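Local coordinates for protein mitochondrial edited mRNA stability factor 1 (PDB 6NL1) that probably processes the 5' ends of mitochondrial mRNAs in trypanosomes as a Nudix-family enzyme and supports the stability of edited transcripts, at residues A[110-115]-A[166-171]. Sequence-based numbering, arbitrary orientation.
Sequences LARKVS and TADDVD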
ATOM      1  N   LEU A 110      15.089   5.755   2.333  1.00 25.73           N
ATOM      2  CA  LEU A 110      14.460   6.899   2.991  1.00 23.56           C
ATOM      3  C   LEU A 110      13.350   7.525   2.139  1.00 32.32           C
ATOM      4  O   LEU A 110      12.286   7.864   2.646  1.00 28.18           O
ATOM      5  CB  LEU A 110      15.520   7.947   3.367  1.00 25.31           C
ATOM      6  CG  LEU A 110      16.644   7.423   4.281  1.00 39.82           C
ATOM      7  CD1 LEU A 110      17.605   8.525   4.693  1.00 32.52           C
ATOM      8  CD2 LEU A 110      16.063   6.739   5.516  1.00 34.90           C
ATOM      9  N   ALA A 111      13.595   7.661   0.841  1.00 26.70           N
ATOM     10  CA  ALA A 111      12.651   8.345  -0.041  1.00 25.65           C
ATOM     11  C   ALA A 111      11.284   7.671  -0.050  1.00 35.40           C
ATOM     12  O   ALA A 111      10.255   8.343  -0.144  1.00 24.46           O
ATOM     13  CB  ALA A 111      13.200   8.446  -1.458  1.00 23.29           C
ATOM     14  N   ARG A 112      11.259   6.346   0.063  1.00 20.28           N
ATOM     15  CA  ARG A 112       9.979   5.660   0.042  1.00 25.60           C
ATOM     16  C   ARG A 112       9.104   6.055   1.238  1.00 33.21           C
ATOM     17  O   ARG A 112       7.892   5.881   1.199  1.00 37.95           O
ATOM     18  CB  ARG A 112      10.164   4.151  -0.009  1.00 35.94           C
ATOM     19  CG  ARG A 112      10.550   3.538   1.318  1.00 37.62           C
ATOM     20  CD  ARG A 112      10.514   2.031   1.199  1.00 49.13           C
ATOM     21  NE  ARG A 112      11.397   1.598   0.132  1.00 48.92           N
ATOM     22  CZ  ARG A 112      12.553   0.976   0.333  1.00 67.28           C
ATOM     23  NH1 ARG A 112      12.941   0.692   1.572  1.00 47.65           N
ATOM     24  NH2 ARG A 112      13.307   0.630  -0.708  1.00 40.37           N
ATOM     25  N   LYS A 113       9.716   6.602   2.284  1.00 26.60           N
ATOM     26  CA  LYS A 113       8.979   6.966   3.499  1.00 25.03           C
ATOM     27  C   LYS A 113       8.204   8.269   3.370  1.00 27.64           C
ATOM     28  O   LYS A 113       7.336   8.561   4.189  1.00 35.51           O
ATOM     29  CB  LYS A 113       9.926   7.029   4.702  1.00 22.89           C
ATOM     30  CG  LYS A 113      10.579   5.665   5.014  1.00 23.88           C
ATOM     31  CD  LYS A 113      11.524   5.757   6.210  1.00 29.18           C
ATOM     32  CE  LYS A 113      12.083   4.391   6.594  1.00 32.09           C
ATOM     33  NZ  LYS A 113      12.974   4.520   7.785  1.00 44.12           N
ATOM     34  N   VAL A 114       8.528   9.053   2.347  1.00 25.75           N
ATOM     35  CA  VAL A 114       7.868  10.330   2.137  1.00 27.70           C
ATOM     36  C   VAL A 114       7.046  10.287   0.861  1.00 31.49           C
ATOM     37  O   VAL A 114       6.495  11.297   0.432  1.00 28.28           O
ATOM     38  CB  VAL A 114       8.878  11.493   2.032  1.00 33.95           C
ATOM     39  CG1 VAL A 114       9.710  11.579   3.300  1.00 32.43           C
ATOM     40  CG2 VAL A 114       9.766  11.328   0.806  1.00 29.17           C
ATOM     41  N   SER A 115       6.952   9.116   0.248  1.00 28.42           N
ATOM     42  CA  SER A 115       6.274   9.031  -1.039  1.00 25.26           C
ATOM     43  C   SER A 115       5.198   7.966  -1.023  1.00 25.64           C
ATOM     44  O   SER A 115       4.021   8.277  -0.856  1.00 25.82           O
ATOM     45  CB  SER A 115       7.285   8.765  -2.154  1.00 22.15           C
ATOM     46  OG  SER A 115       8.138   7.688  -1.799  1.00 32.16           O
ATOM     47  N   THR A 166      20.537  -3.894  -3.563  1.00 28.24           N
ATOM     48  CA  THR A 166      19.155  -3.981  -3.089  1.00 32.52           C
ATOM     49  C   THR A 166      18.393  -2.692  -3.395  1.00 26.07           C
ATOM     50  O   THR A 166      18.997  -1.645  -3.636  1.00 28.92           O
ATOM     51  CB  THR A 166      19.077  -4.198  -1.552  1.00 37.22           C
ATOM     52  OG1 THR A 166      19.433  -2.984  -0.885  1.00 34.94           O
ATOM     53  CG2 THR A 166      20.008  -5.322  -1.081  1.00 27.04           C
ATOM     54  N   ALA A 167      17.064  -2.767  -3.362  1.00 29.58           N
ATOM     55  CA  ALA A 167      16.215  -1.585  -3.522  1.00 29.96           C
ATOM     56  C   ALA A 167      16.632  -0.452  -2.583  1.00 33.48           C
ATOM     57  O   ALA A 167      16.621   0.725  -2.963  1.00 26.63           O
ATOM     58  CB  ALA A 167      14.765  -1.943  -3.279  1.00 23.36           C
ATOM     59  N   ASP A 168      16.980  -0.800  -1.349  1.00 24.42           N
ATOM     60  CA  ASP A 168      17.393   0.208  -0.372  1.00 30.06           C
ATOM     61  C   ASP A 168      18.536   1.087  -0.865  1.00 29.94           C
ATOM     62  O   ASP A 168      18.616   2.262  -0.499  1.00 34.16           O
ATOM     63  CB  ASP A 168      17.760  -0.438   0.972  1.00 31.93           C
ATOM     64  CG  ASP A 168      16.532  -0.775   1.808  1.00 41.15           C
ATOM     65  OD1 ASP A 168      15.423  -0.346   1.430  1.00 40.70           O
ATOM     66  OD2 ASP A 168      16.678  -1.460   2.841  1.00 57.60           O
ATOM     67  N   ASP A 169      19.405   0.527  -1.704  1.00 26.93           N
ATOM     68  CA  ASP A 169      20.607   1.241  -2.143  1.00 30.74           C
ATOM     69  C   ASP A 169      20.361   2.197  -3.310  1.00 33.13           C
ATOM     70  O   ASP A 169      21.216   3.028  -3.634  1.00 28.23           O
ATOM     71  CB  ASP A 169      21.715   0.250  -2.525  1.00 34.62           C
ATOM     72  CG  ASP A 169      22.060  -0.701  -1.391  1.00 47.62           C
ATOM     73  OD1 ASP A 169      21.896  -1.929  -1.571  1.00 49.58           O
ATOM     74  OD2 ASP A 169      22.486  -0.217  -0.321  1.00 52.28           O
ATOM     75  N   VAL A 170      19.211   2.068  -3.959  1.00 26.01           N
ATOM     76  CA  VAL A 170      18.925   2.901  -5.128  1.00 32.99           C
ATOM     77  C   VAL A 170      19.010   4.398  -4.809  1.00 24.64           C
ATOM     78  O   VAL A 170      18.376   4.885  -3.869  1.00 28.42           O
ATOM     79  CB  VAL A 170      17.567   2.530  -5.757  1.00 31.01           C
ATOM     80  CG1 VAL A 170      17.226   3.483  -6.898  1.00 28.09           C
ATOM     81  CG2 VAL A 170      17.616   1.059  -6.251  1.00 20.78           C
ATOM     82  N   ASP A 171      19.829   5.117  -5.569  1.00 20.90           N
ATOM     83  CA  ASP A 171      19.905   6.572  -5.443  1.00 27.12           C
ATOM     84  C   ASP A 171      18.622   7.235  -5.942  1.00 30.47           C
ATOM     85  O   ASP A 171      18.167   6.975  -7.058  1.00 29.91           O
ATOM     86  CB  ASP A 171      21.093   7.123  -6.223  1.00 23.73           C
ATOM     87  CG  ASP A 171      22.415   6.643  -5.673  1.00 32.91           C
ATOM     88  OD1 ASP A 171      22.838   7.172  -4.625  1.00 32.79           O
ATOM     89  OD2 ASP A 171      23.025   5.737  -6.281  1.00 30.46           O
TER
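A salt bridge between Arg112, in the segment that continues from helix 108-111, and Asp168, in the 3-10 turn 167-169 that leads into strand 171-178, ties together two connections of the four-stranded antiparallel sheet. Across this contact the carboxylate is gripped through OD1: Arg112 NH1 donates to Asp168 OD1 at 2.7 Å with an N-H...O angle of 159°, and OD1 sits almost in the guanidinium plane. A second, weak bond runs from Arg112 NH2 to the same OD1 at 3.2 Å, so the oxygen lies in the fork of the two terminal nitrogens instead of forming the two-oxygen pairing of a bidentate bridge. The planes of the two groups are 34° apart, and the side chains cross at about a right angle. Arg112 gets there with CG lodged between its own backbone N and carbonyl carbon (chi1 77°) and a bend at chi3 that carries the guanidinium over to the turn. Beside the bridge, the methyl CB of Ala167 approaches Arg112 NH2 obliquely at 3.9 Å. NH2 also donates to the carbonyl O of Tyr285, and the Arg112 side chain lies near Val288, which contacts GDP in another structure of this protein, so Arg112 also links this connection to the Nudix region. Tyr278 touches both Arg112 and Asp168. Within the turn, Asp169 N bonds back to Thr166 O, while Thr166 OG1 donates a hydrogen bond to Asp169 OD1 at 2.8 Å, from above the carboxylate plane. On the Arg112 side, Ala111 O accepts from Val114 N and, at 2.8 Å, from Ser115 OG, the two donors coming from opposite faces of the carbonyl plane.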